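Cytochrome c-554 (PDB 1FT5) carries electrons in ammonia oxidation, accepting them directly from hydroxylamine oxidoreductase by way of its covalently bound hemes. Local coordinates at residues K35-V38 with K39-A42; K23-A26 with H27-A30; P50-Y54 with T55-D59; V160-K163 with Y164-K167. All blocks are in the same frame, centred on the assembly; numbering follows the deposited sequence.

Contact 1. Residues K35-V38 with K39-A42. With HEM (protoporphyrin IX containing Fe), chain F; PO4 (phosphate ion), chain D.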
# COMPACT_ATOMS: atom_id res chain seq x y z
N LYS A 35 12.79 6.89 12.57
CA LYS A 35 13.17 7.20 13.96
C LYS A 35 14.64 7.24 14.13
O LYS A 35 15.38 6.61 13.44
CB LYS A 35 12.57 6.11 14.90
CG LYS A 35 11.07 6.22 15.00
CD LYS A 35 10.52 5.08 15.87
CE LYS A 35 9.04 5.07 15.86
NZ LYS A 35 8.60 4.06 16.91
N PRO A 36 15.10 8.04 15.13
CA PRO A 36 16.53 8.14 15.37
C PRO A 36 17.18 6.82 15.70
O PRO A 36 16.61 6.01 16.45
CB PRO A 36 16.63 9.11 16.58
CG PRO A 36 15.25 9.51 16.94
CD PRO A 36 14.25 8.82 16.05
N ASN A 37 18.36 6.59 15.16
CA ASN A 37 19.12 5.39 15.45
C ASN A 37 18.58 4.07 14.92
O ASN A 37 19.05 3.01 15.31
CB ASN A 37 19.34 5.36 16.97
CG ASN A 37 20.08 6.59 17.46
OD1 ASN A 37 21.22 6.82 17.08
ND2 ASN A 37 19.43 7.40 18.26
N VAL A 38 17.58 4.14 14.04
CA VAL A 38 17.07 2.94 13.38
C VAL A 38 17.67 2.92 11.94
O VAL A 38 17.73 3.96 11.26
CB VAL A 38 15.53 2.97 13.32
CG1 VAL A 38 15.01 1.77 12.47
CG2 VAL A 38 14.98 2.95 14.73
N LYS A 39 18.15 1.76 11.48
CA LYS A 39 18.73 1.60 10.16
C LYS A 39 19.86 2.59 9.99
O LYS A 39 20.00 3.28 8.96
CB LYS A 39 17.67 1.75 9.06
CG LYS A 39 16.68 0.52 9.12
CD LYS A 39 15.90 0.36 7.84
CE LYS A 39 15.05 -0.90 7.84
NZ LYS A 39 14.39 -1.08 6.50
N LYS A 40 20.70 2.63 11.00
CA LYS A 40 21.83 3.54 10.95
C LYS A 40 22.76 3.34 9.77
O LYS A 40 23.17 4.31 9.13
CB LYS A 40 22.62 3.46 12.27
CG LYS A 40 21.80 3.93 13.47
CD LYS A 40 22.70 4.04 14.73
CE LYS A 40 22.77 2.71 15.47
NZ LYS A 40 21.45 2.29 16.04
N GLU A 41 23.07 2.10 9.42
CA GLU A 41 24.00 1.82 8.33
C GLU A 41 23.41 2.28 7.00
O GLU A 41 24.07 2.90 6.17
CB GLU A 41 24.28 0.31 8.28
CG GLU A 41 25.00 -0.16 7.02
CD GLU A 41 25.77 -1.47 7.25
OE1 GLU A 41 26.80 -1.65 6.56
OE2 GLU A 41 25.36 -2.31 8.11
N ALA A 42 22.15 1.95 6.78
CA ALA A 42 21.52 2.37 5.52
C ALA A 42 21.48 3.91 5.39
O ALA A 42 21.73 4.46 4.29
CB ALA A 42 20.06 1.79 5.37
CHA HEM F . 13.36 3.15 2.45
CHB HEM F . 14.54 6.81 5.40
CHC HEM F . 12.31 9.93 2.35
CHD HEM F . 10.81 6.13 -0.35
C1A HEM F . 13.87 3.87 3.57
C2A HEM F . 14.72 3.32 4.56
C3A HEM F . 15.04 4.36 5.42
C4A HEM F . 14.36 5.52 4.88
CMA HEM F . 15.97 4.36 6.65
CAA HEM F . 15.18 1.90 4.61
CBA HEM F . 16.39 1.65 3.70
CGA HEM F . 16.97 0.25 3.90
O1A HEM F . 16.52 -0.49 4.80
O2A HEM F . 17.85 -0.12 3.10
C1B HEM F . 14.02 7.98 4.81
C2B HEM F . 14.32 9.33 5.25
C3B HEM F . 13.76 10.18 4.37
C4B HEM F . 13.06 9.39 3.39
CMB HEM F . 15.07 9.71 6.51
CAB HEM F . 13.78 11.71 4.36
CBB HEM F . 15.22 12.28 4.38
C1C HEM F . 11.63 9.14 1.37
C2C HEM F . 10.82 9.69 0.31
C3C HEM F . 10.36 8.61 -0.43
C4C HEM F . 10.94 7.44 0.19
CMC HEM F . 10.49 11.16 0.08
CAC HEM F . 9.41 8.58 -1.60
CBC HEM F . 9.50 9.65 -2.68
C1D HEM F . 11.40 4.99 0.17
C2D HEM F . 11.36 3.72 -0.46
C3D HEM F . 12.11 2.87 0.32
C4D HEM F . 12.58 3.64 1.44
CMD HEM F . 10.62 3.42 -1.77
CAD HEM F . 12.38 1.40 0.03
CBD HEM F . 13.71 1.13 -0.71
CGD HEM F . 13.89 -0.35 -1.00
O1D HEM F . 14.19 -1.09 -0.06
O2D HEM F . 13.76 -0.73 -2.13
NA HEM F . 13.58 5.23 3.78
NB HEM F . 13.24 8.01 3.65
NC HEM F . 11.65 7.75 1.33
ND HEM F . 12.11 4.96 1.33
FE HEM F . 12.39 6.45 2.67
P PO4 D . 5.09 5.28 15.64
O1 PO4 D . 4.82 6.80 15.37
O2 PO4 D . 3.75 4.51 15.54
O3 PO4 D . 6.09 4.74 14.59
O4 PO4 D . 5.67 5.08 17.09

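Contact 2. Residues K23-A26 with H27-A30. With HEM (protoporphyrin IX containing Fe), chain H.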
# COMPACT_ATOMS: atom_id res chain seq x y z
N LYS A 23 1.31 -6.85 8.64
CA LYS A 23 1.93 -6.24 9.82
C LYS A 23 3.36 -6.58 9.99
O LYS A 23 4.07 -5.84 10.70
CB LYS A 23 1.17 -6.67 11.11
CG LYS A 23 0.95 -5.51 12.07
CD LYS A 23 1.81 -5.65 13.36
CE LYS A 23 1.83 -4.32 14.17
NZ LYS A 23 2.67 -4.41 15.41
N ASP A 24 3.80 -7.70 9.40
CA ASP A 24 5.19 -8.12 9.55
C ASP A 24 6.07 -7.60 8.42
O ASP A 24 7.29 -7.85 8.41
CB ASP A 24 5.25 -9.67 9.61
CG ASP A 24 4.68 -10.23 10.93
OD1 ASP A 24 4.63 -9.49 11.95
OD2 ASP A 24 4.28 -11.41 10.95
N THR A 25 5.49 -6.85 7.49
CA THR A 25 6.24 -6.34 6.30
C THR A 25 6.95 -5.02 6.55
O THR A 25 6.62 -4.31 7.48
CB THR A 25 5.33 -6.14 5.09
OG1 THR A 25 4.40 -5.07 5.35
CG2 THR A 25 4.59 -7.42 4.74
N ALA A 26 7.97 -4.72 5.72
CA ALA A 26 8.76 -3.47 5.87
C ALA A 26 7.78 -2.30 5.72
O ALA A 26 7.87 -1.30 6.44
CB ALA A 26 9.79 -3.41 4.78
N HIS A 27 6.82 -2.45 4.83
CA HIS A 27 5.82 -1.35 4.64
C HIS A 27 5.14 -1.01 5.97
O HIS A 27 5.00 0.18 6.36
CB HIS A 27 4.71 -1.75 3.63
CG HIS A 27 5.14 -1.68 2.19
ND1 HIS A 27 4.91 -2.70 1.27
CD2 HIS A 27 5.82 -0.71 1.52
CE1 HIS A 27 5.44 -2.35 0.12
NE2 HIS A 27 5.99 -1.16 0.18
N ALA A 28 4.75 -2.03 6.73
CA ALA A 28 4.06 -1.70 7.99
C ALA A 28 4.95 -1.00 9.00
O ALA A 28 4.47 -0.27 9.89
CB ALA A 28 3.49 -3.00 8.68
N LYS A 29 6.26 -1.24 8.86
CA LYS A 29 7.24 -0.69 9.80
C LYS A 29 7.88 0.56 9.20
O LYS A 29 8.90 1.07 9.75
CB LYS A 29 8.34 -1.75 10.10
CG LYS A 29 7.75 -3.07 10.64
CD LYS A 29 8.76 -4.22 10.59
CE LYS A 29 8.07 -5.51 11.07
NZ LYS A 29 9.02 -6.65 11.25
N ALA A 30 7.31 1.12 8.13
CA ALA A 30 7.99 2.26 7.49
C ALA A 30 8.26 3.45 8.34
O ALA A 30 9.29 4.15 8.10
CB ALA A 30 7.23 2.70 6.26
CHA HEM H . 9.65 -1.27 0.79
CHB HEM H . 7.51 -3.15 -3.13
CHC HEM H . 4.18 0.40 -2.85
CHD HEM H . 7.11 2.76 0.24
C1A HEM H . 9.29 -2.12 -0.25
C2A HEM H . 9.99 -3.35 -0.56
C3A HEM H . 9.42 -3.84 -1.69
C4A HEM H . 8.35 -2.95 -2.05
CMA HEM H . 9.83 -5.11 -2.49
CAA HEM H . 11.12 -3.94 0.17
CBA HEM H . 10.66 -4.85 1.26
CGA HEM H . 11.75 -5.46 2.12
O1A HEM H . 12.97 -5.15 1.92
O2A HEM H . 11.39 -6.24 3.00
C1B HEM H . 6.42 -2.31 -3.44
C2B HEM H . 5.44 -2.57 -4.45
C3B HEM H . 4.42 -1.62 -4.30
C4B HEM H . 4.85 -0.76 -3.20
CMB HEM H . 5.54 -3.70 -5.52
CAB HEM H . 3.15 -1.44 -5.09
CBB HEM H . 2.34 -2.72 -5.23
C1C HEM H . 4.73 1.35 -2.00
C2C HEM H . 4.10 2.62 -1.84
C3C HEM H . 4.97 3.34 -1.04
C4C HEM H . 6.06 2.45 -0.68
CMC HEM H . 2.79 3.05 -2.47
CAC HEM H . 4.90 4.83 -0.58
CBC HEM H . 3.57 5.26 0.14
C1D HEM H . 8.07 1.82 0.68
C2D HEM H . 8.97 2.05 1.73
C3D HEM H . 9.63 0.90 1.95
C4D HEM H . 9.12 -0.02 0.98
CMD HEM H . 9.16 3.38 2.49
CAD HEM H . 10.63 0.70 3.08
CBD HEM H . 10.06 0.58 4.50
CGD HEM H . 11.12 0.62 5.51
O1D HEM H . 11.91 -0.31 5.59
O2D HEM H . 11.16 1.62 6.22
NA HEM H . 8.31 -1.90 -1.17
NB HEM H . 6.10 -1.19 -2.64
NC HEM H . 5.92 1.23 -1.29
ND HEM H . 8.17 0.56 0.20
FE HEM H . 7.12 -0.35 -1.22
O HOH W 1 3.25 -4.51 2.76

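Contact 3. Residues P50-Y54 with T55-D59. With HEM (protoporphyrin IX containing Fe), chain F.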
# COMPACT_ATOMS: atom_id res chain seq x y z
N PRO A 50 22.12 9.41 10.97
CA PRO A 50 21.59 8.24 11.69
C PRO A 50 20.92 8.52 13.01
O PRO A 50 20.16 7.68 13.55
CB PRO A 50 22.82 7.35 11.89
CG PRO A 50 24.04 8.36 11.92
CD PRO A 50 23.60 9.42 10.87
N ALA A 51 21.21 9.69 13.59
CA ALA A 51 20.65 10.03 14.87
C ALA A 51 19.51 11.00 14.83
O ALA A 51 18.90 11.29 15.86
CB ALA A 51 21.81 10.56 15.83
N LYS A 52 19.18 11.49 13.63
CA LYS A 52 18.12 12.48 13.50
C LYS A 52 16.71 11.87 13.58
O LYS A 52 16.47 10.77 13.07
CB LYS A 52 18.28 13.24 12.15
CG LYS A 52 17.14 14.21 11.81
CD LYS A 52 17.57 15.17 10.70
CE LYS A 52 16.40 15.98 10.14
NZ LYS A 52 16.94 16.88 9.04
N ASP A 53 15.78 12.64 14.14
CA ASP A 53 14.39 12.20 14.16
C ASP A 53 13.73 12.74 12.89
O ASP A 53 13.48 13.94 12.77
CB ASP A 53 13.69 12.77 15.38
CG ASP A 53 12.22 12.40 15.46
OD1 ASP A 53 11.71 11.65 14.59
OD2 ASP A 53 11.56 12.91 16.39
N TYR A 54 13.45 11.83 11.91
CA TYR A 54 12.81 12.24 10.63
C TYR A 54 11.30 11.95 10.66
O TYR A 54 10.66 12.11 9.62
CB TYR A 54 13.41 11.42 9.46
CG TYR A 54 14.86 11.83 9.12
CD1 TYR A 54 15.93 11.05 9.55
CD2 TYR A 54 15.12 12.95 8.31
CE1 TYR A 54 17.27 11.35 9.18
CE2 TYR A 54 16.43 13.23 7.94
CZ TYR A 54 17.47 12.43 8.37
OH TYR A 54 18.75 12.72 7.94
N THR A 55 10.74 11.62 11.84
CA THR A 55 9.32 11.24 11.85
C THR A 55 8.33 12.36 11.60
O THR A 55 7.16 12.10 11.36
CB THR A 55 8.90 10.54 13.18
OG1 THR A 55 9.06 11.49 14.22
CG2 THR A 55 9.71 9.33 13.51
N GLN A 56 8.79 13.62 11.68
CA GLN A 56 7.91 14.77 11.42
C GLN A 56 8.50 15.61 10.29
O GLN A 56 8.17 16.79 10.15
CB GLN A 56 7.76 15.63 12.70
CG GLN A 56 7.24 14.78 13.91
CD GLN A 56 6.93 15.64 15.11
OE1 GLN A 56 7.83 16.17 15.78
NE2 GLN A 56 5.67 15.79 15.38
N ASP A 57 9.36 14.99 9.45
CA ASP A 57 10.02 15.71 8.38
C ASP A 57 9.21 15.54 7.09
O ASP A 57 9.03 14.42 6.60
CB ASP A 57 11.44 15.16 8.24
CG ASP A 57 12.34 16.02 7.30
OD1 ASP A 57 11.79 16.71 6.42
OD2 ASP A 57 13.58 16.00 7.49
N LYS A 58 8.70 16.65 6.56
CA LYS A 58 7.93 16.58 5.33
C LYS A 58 8.75 16.13 4.11
O LYS A 58 8.14 15.85 3.08
CB LYS A 58 7.27 17.95 5.05
CG LYS A 58 8.33 18.98 4.69
CD LYS A 58 7.73 20.39 4.57
CE LYS A 58 8.75 21.36 3.92
NZ LYS A 58 8.31 22.79 4.04
N ASP A 59 10.09 16.10 4.21
CA ASP A 59 10.92 15.57 3.11
C ASP A 59 10.98 14.03 3.21
O ASP A 59 11.60 13.41 2.35
CB ASP A 59 12.39 16.04 3.19
CG ASP A 59 12.55 17.53 3.02
OD1 ASP A 59 11.66 18.10 2.40
OD2 ASP A 59 13.58 18.07 3.49
CHA HEM F . 13.36 3.15 2.45
CHB HEM F . 14.54 6.81 5.40
CHC HEM F . 12.31 9.93 2.35
CHD HEM F . 10.81 6.13 -0.35
C1A HEM F . 13.87 3.87 3.57
C2A HEM F . 14.72 3.32 4.56
C3A HEM F . 15.04 4.36 5.42
C4A HEM F . 14.36 5.52 4.88
CMA HEM F . 15.97 4.36 6.65
CAA HEM F . 15.18 1.90 4.61
CBA HEM F . 16.39 1.65 3.70
CGA HEM F . 16.97 0.25 3.90
O1A HEM F . 16.52 -0.49 4.80
O2A HEM F . 17.85 -0.12 3.10
C1B HEM F . 14.02 7.98 4.81
C2B HEM F . 14.32 9.33 5.25
C3B HEM F . 13.76 10.18 4.37
C4B HEM F . 13.06 9.39 3.39
CMB HEM F . 15.07 9.71 6.51
CAB HEM F . 13.78 11.71 4.36
CBB HEM F . 15.22 12.28 4.38
C1C HEM F . 11.63 9.14 1.37
C2C HEM F . 10.82 9.69 0.31
C3C HEM F . 10.36 8.61 -0.43
C4C HEM F . 10.94 7.44 0.19
CMC HEM F . 10.49 11.16 0.08
CAC HEM F . 9.41 8.58 -1.60
CBC HEM F . 9.50 9.65 -2.68
C1D HEM F . 11.40 4.99 0.17
C2D HEM F . 11.36 3.72 -0.46
C3D HEM F . 12.11 2.87 0.32
C4D HEM F . 12.58 3.64 1.44
CMD HEM F . 10.62 3.42 -1.77
CAD HEM F . 12.38 1.40 0.03
CBD HEM F . 13.71 1.13 -0.71
CGD HEM F . 13.89 -0.35 -1.00
O1D HEM F . 14.19 -1.09 -0.06
O2D HEM F . 13.76 -0.73 -2.13
NA HEM F . 13.58 5.23 3.78
NB HEM F . 13.24 8.01 3.65
NC HEM F . 11.65 7.75 1.33
ND HEM F . 12.11 4.96 1.33
FE HEM F . 12.39 6.45 2.67
O HOH W 2 11.10 15.09 12.55
O HOH W 3 10.48 15.63 15.29

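Contact 4. Residues V160-K163 with Y164-K167. With HEM (protoporphyrin IX containing Fe), chain F.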
# COMPACT_ATOMS: atom_id res chain seq x y z
N VAL A 160 22.81 4.93 -4.87
CA VAL A 160 23.24 4.61 -3.53
C VAL A 160 23.59 3.12 -3.44
O VAL A 160 24.67 2.75 -2.90
CB VAL A 160 22.12 4.95 -2.50
CG1 VAL A 160 22.57 4.50 -1.10
CG2 VAL A 160 21.84 6.50 -2.56
N ASP A 161 22.70 2.27 -3.96
CA ASP A 161 22.90 0.85 -3.94
C ASP A 161 21.96 0.19 -4.95
O ASP A 161 20.78 0.51 -5.02
CB ASP A 161 22.60 0.30 -2.54
CG ASP A 161 23.10 -1.12 -2.34
OD1 ASP A 161 22.72 -2.01 -3.09
OD2 ASP A 161 23.92 -1.34 -1.40
N ALA A 162 22.48 -0.77 -5.70
CA ALA A 162 21.69 -1.45 -6.72
C ALA A 162 20.49 -2.20 -6.15
O ALA A 162 19.56 -2.52 -6.89
CB ALA A 162 22.60 -2.43 -7.52
N LYS A 163 20.52 -2.47 -4.86
CA LYS A 163 19.40 -3.14 -4.23
C LYS A 163 18.15 -2.28 -4.21
O LYS A 163 17.07 -2.82 -4.04
CB LYS A 163 19.73 -3.62 -2.82
CG LYS A 163 19.61 -2.57 -1.77
CD LYS A 163 20.55 -2.93 -0.66
CE LYS A 163 20.01 -2.55 0.65
NZ LYS A 163 20.92 -3.10 1.71
N TYR A 164 18.28 -0.99 -4.49
CA TYR A 164 17.09 -0.10 -4.54
C TYR A 164 16.49 0.00 -5.97
O TYR A 164 15.58 0.83 -6.21
CB TYR A 164 17.45 1.30 -4.00
CG TYR A 164 17.93 1.29 -2.59
CD1 TYR A 164 19.16 1.82 -2.25
CD2 TYR A 164 17.18 0.71 -1.56
CE1 TYR A 164 19.62 1.78 -0.96
CE2 TYR A 164 17.62 0.66 -0.28
CZ TYR A 164 18.85 1.18 0.06
OH TYR A 164 19.30 1.08 1.34
N THR A 165 17.01 -0.79 -6.93
CA THR A 165 16.45 -0.81 -8.25
C THR A 165 15.04 -1.47 -8.10
O THR A 165 14.89 -2.53 -7.43
CB THR A 165 17.30 -1.68 -9.18
OG1 THR A 165 18.65 -1.18 -9.12
CG2 THR A 165 16.76 -1.63 -10.60
N PHE A 166 14.08 -0.87 -8.78
CA PHE A 166 12.70 -1.28 -8.65
C PHE A 166 12.09 -1.68 -9.95
O PHE A 166 12.02 -0.87 -10.87
CB PHE A 166 11.85 -0.14 -8.05
CG PHE A 166 10.39 -0.53 -7.84
CD1 PHE A 166 10.02 -1.22 -6.69
CD2 PHE A 166 9.43 -0.18 -8.78
CE1 PHE A 166 8.68 -1.57 -6.47
CE2 PHE A 166 8.05 -0.54 -8.55
CZ PHE A 166 7.72 -1.22 -7.38
N LYS A 167 11.59 -2.90 -10.00
CA LYS A 167 10.98 -3.38 -11.23
C LYS A 167 9.60 -3.89 -10.80
O LYS A 167 9.50 -4.92 -10.11
CB LYS A 167 11.79 -4.54 -11.80
CG LYS A 167 13.23 -4.15 -12.01
CD LYS A 167 13.35 -3.43 -13.32
CE LYS A 167 14.67 -2.65 -13.41
NZ LYS A 167 15.06 -2.45 -14.85
CHA HEM F . 13.36 3.15 2.45
CHB HEM F . 14.54 6.81 5.40
CHC HEM F . 12.31 9.93 2.35
CHD HEM F . 10.81 6.13 -0.35
C1A HEM F . 13.87 3.87 3.57
C2A HEM F . 14.72 3.32 4.56
C3A HEM F . 15.04 4.36 5.42
C4A HEM F . 14.36 5.52 4.88
CMA HEM F . 15.97 4.36 6.65
CAA HEM F . 15.18 1.90 4.61
CBA HEM F . 16.39 1.65 3.70
CGA HEM F . 16.97 0.25 3.90
O1A HEM F . 16.52 -0.49 4.80
O2A HEM F . 17.85 -0.12 3.10
C1B HEM F . 14.02 7.98 4.81
C2B HEM F . 14.32 9.33 5.25
C3B HEM F . 13.76 10.18 4.37
C4B HEM F . 13.06 9.39 3.39
CMB HEM F . 15.07 9.71 6.51
CAB HEM F . 13.78 11.71 4.36
CBB HEM F . 15.22 12.28 4.38
C1C HEM F . 11.63 9.14 1.37
C2C HEM F . 10.82 9.69 0.31
C3C HEM F . 10.36 8.61 -0.43
C4C HEM F . 10.94 7.44 0.19
CMC HEM F . 10.49 11.16 0.08
CAC HEM F . 9.41 8.58 -1.60
CBC HEM F . 9.50 9.65 -2.68
C1D HEM F . 11.40 4.99 0.17
C2D HEM F . 11.36 3.72 -0.46
C3D HEM F . 12.11 2.87 0.32
C4D HEM F . 12.58 3.64 1.44
CMD HEM F . 10.62 3.42 -1.77
CAD HEM F . 12.38 1.40 0.03
CBD HEM F . 13.71 1.13 -0.71
CGD HEM F . 13.89 -0.35 -1.00
O1D HEM F . 14.19 -1.09 -0.06
O2D HEM F . 13.76 -0.73 -2.13
NA HEM F . 13.58 5.23 3.78
NB HEM F . 13.24 8.01 3.65
NC HEM F . 11.65 7.75 1.33
ND HEM F . 12.11 4.96 1.33
FE HEM F . 12.39 6.45 2.67

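Contact 1. Residues K35-V38 with K39-A42
K40 curls back over the turn in front of its own helix and gives NZ to the backbone oxygen N37 O, 2.6 Å away, at a C=O...N angle of 133°. Bends at chi3 (-88°) and chi4 (-66°) return the ammonium to that oxygen, while K40 CG rests 3.4 Å from the same N37 O. The turn itself is a type II beta turn from K35 to V38, closed by a weak bond from V38 N to K35 O, and it runs straight into helix 40-45 with K39 at the N-cap. V38 O, just ahead of the cap, accepts from K43.

K39 heads for the hemes instead. Its CB lies against the V38 peptide, and CG brushes V38 CG1 at 3.9 Å. CD comes within 3.2 Å of O1A of the chain F heme, CE passes the same oxygen, and NZ bonds to O1A at 2.8 Å. NZ has a second mate, a propionate oxygen of the chain H heme, and this one ammonium therefore links two hemes and probably offsets part of their negative charge. A leucine here would probably leave both propionates without their shared cation. On the first turn of the helix, A42 CB sits 3.7 Å from heme F O2A. At the far end K35 NZ bonds to a phosphate, probably from the crystallisation liquor, through its O4 at 3.1 Å.

Contact 2. Residues K23-A26 with H27-A30
T25 and H27 stand close together at the start of a tight turn, their side chains brought together at T25 OG1 and H27 CB, 3.8 Å apart, and joined further out by a water. That water donates to T25 OG1 and accepts from H27 ND1 at 2.9 Å, lying in the plane of the imidazole at its edge. H27 NE2 binds the iron of the chain H heme at 2.0 Å, which leaves ND1, on the side of the ring away from the metal, to meet the water. ND1 also makes a weak bond to A177 O, and together the two partners probably limit rotation of the ring.

T25 OG1 is held between its own backbone N and carbonyl carbon (chi1 67°). From there it takes a weak bond from A28 N, 3.4 Å away, but its stronger partner is W22 O. The backbone winds in short steps: A28 N reaches T25 O weakly, and K29 N reaches A26 O at 2.9 Å, also weakly. K29 extends back along the first residues, its CE 3.6 Å from D24 O, while A28 CB turns inward against K23 O. On the heme side, A26 O and A30 CA lie beside a propionate arm, A26 O 3.5 Å from its CBD.

The turn belongs to the loop between helices 16-22 and 40-45. H27 is one half of a bis-histidine pair with H138 from the end of helix 131-138; its backbone bonds to V86, just before helix 88-92, and A30 O accepts from H64 ND1.

Contact 3. Residues P50-Y54 with T55-D59
D53 and T55 are joined by two hydrogen bonds to a single carboxylate oxygen. T55 OG1 reaches D53 OD1 at 2.7 Å on its syn lone pair, and T55 N comes to the same atom from above the carboxylate plane. D53 CG lies anti to its own N (chi1 178°), which carries the carboxylate forward to T55. Two waters add bridges, one from D53 O to Q56 N, the other from D53 OD2 to Q56 OE1.

The chain then makes a type I beta turn from Y54 to D57, with D57 N bonding to Y54 O at 3.2 Å. An Asx turn follows, D57 OD1 accepting from D59 N, and leads into C60, which is covalently bound to heme #2.

Charge contributes less: K52 NZ and D57 OD2 form a long salt bridge, 3.8 Å.

Aromatic packing is centred on Y54. Heme methyl CMB of chain F lies over one face, 3.4 Å from Y54 CG, and K52 CG sits over the opposite face. D57 OD2 meets the ring edge at CD2, 3.5 Å away, with carboxylate and ring planes 18° apart. An alanine in place of Y54 would probably leave the heme methyl and the K52 chain without their shared surface. The tyrosine OH bonds to D49 N.

Contact 4. Residues V160-K163 with Y164-K167
D161 to T165 make a tight local contact, a 3-10 turn at 162-164 opened by an Asx turn, in the loop between helices 131-138 and 168-171 where the chain meets a heme propionate. D161 plays a double part in it. Its OD1 takes K163 N on the anti lone pair at 2.9 Å, and its backbone oxygen D161 O accepts from Y164 N with an N-H...O angle of 168°. The other carboxylate oxygen is in a salt bridge with K45, at the end of helix 40-45.

Y164 is the centre of the packing. K163 CG stands almost straight above the middle of its ring, 4.0 Å from the centroid, in a CH-pi contact. The lysine's first torsion (chi1 83°) sets CG between its backbone N and carbonyl carbon, and the chain then runs alongside the ring until CE is near the tyrosine OH. D161 CB approaches Y164 CE1 at 3.7 Å, and V160 CG1 meets the ring edge a little further off. F156, from just before the turn, packs edge-to-face with Y164, while F166, just after it, stacks on H138, an axial ligand of heme #4.

The phenol group points out of the turn to the chain F heme. Y164 OH donates to propionate oxygen O2A at 2.6 Å, with the oxygen in the ring plane, which would orient the carboxylate.

T165 finishes the turn. With chi1 at -55°, OG1 lies beside its own N, and both reach A162 O from the same face of the carbonyl, T165 OG1 at 2.8 Å and T165 N at 3.1 Å.

How the contacts relate
From the N terminus the order is contact 2, contact 1, contact 3, contact 4. Each closes its own short turn; they follow in series, and none nests in or crosses another. Contact 2 lies at the axial ligand of the chain H heme, soon after helix 16-22. Contact 1 comes next, about 16 Å away between centres, where the chain enters helix 40-45. Contact 3 follows that helix and returns to contact 1: N37 N probably bonds to P50 O, and K35 packs on T55. Contact 4 arrives from much later in the chain, with Y164 OH beside A42 CB. Contacts 1, 3 and 4 all touch the chain F heme.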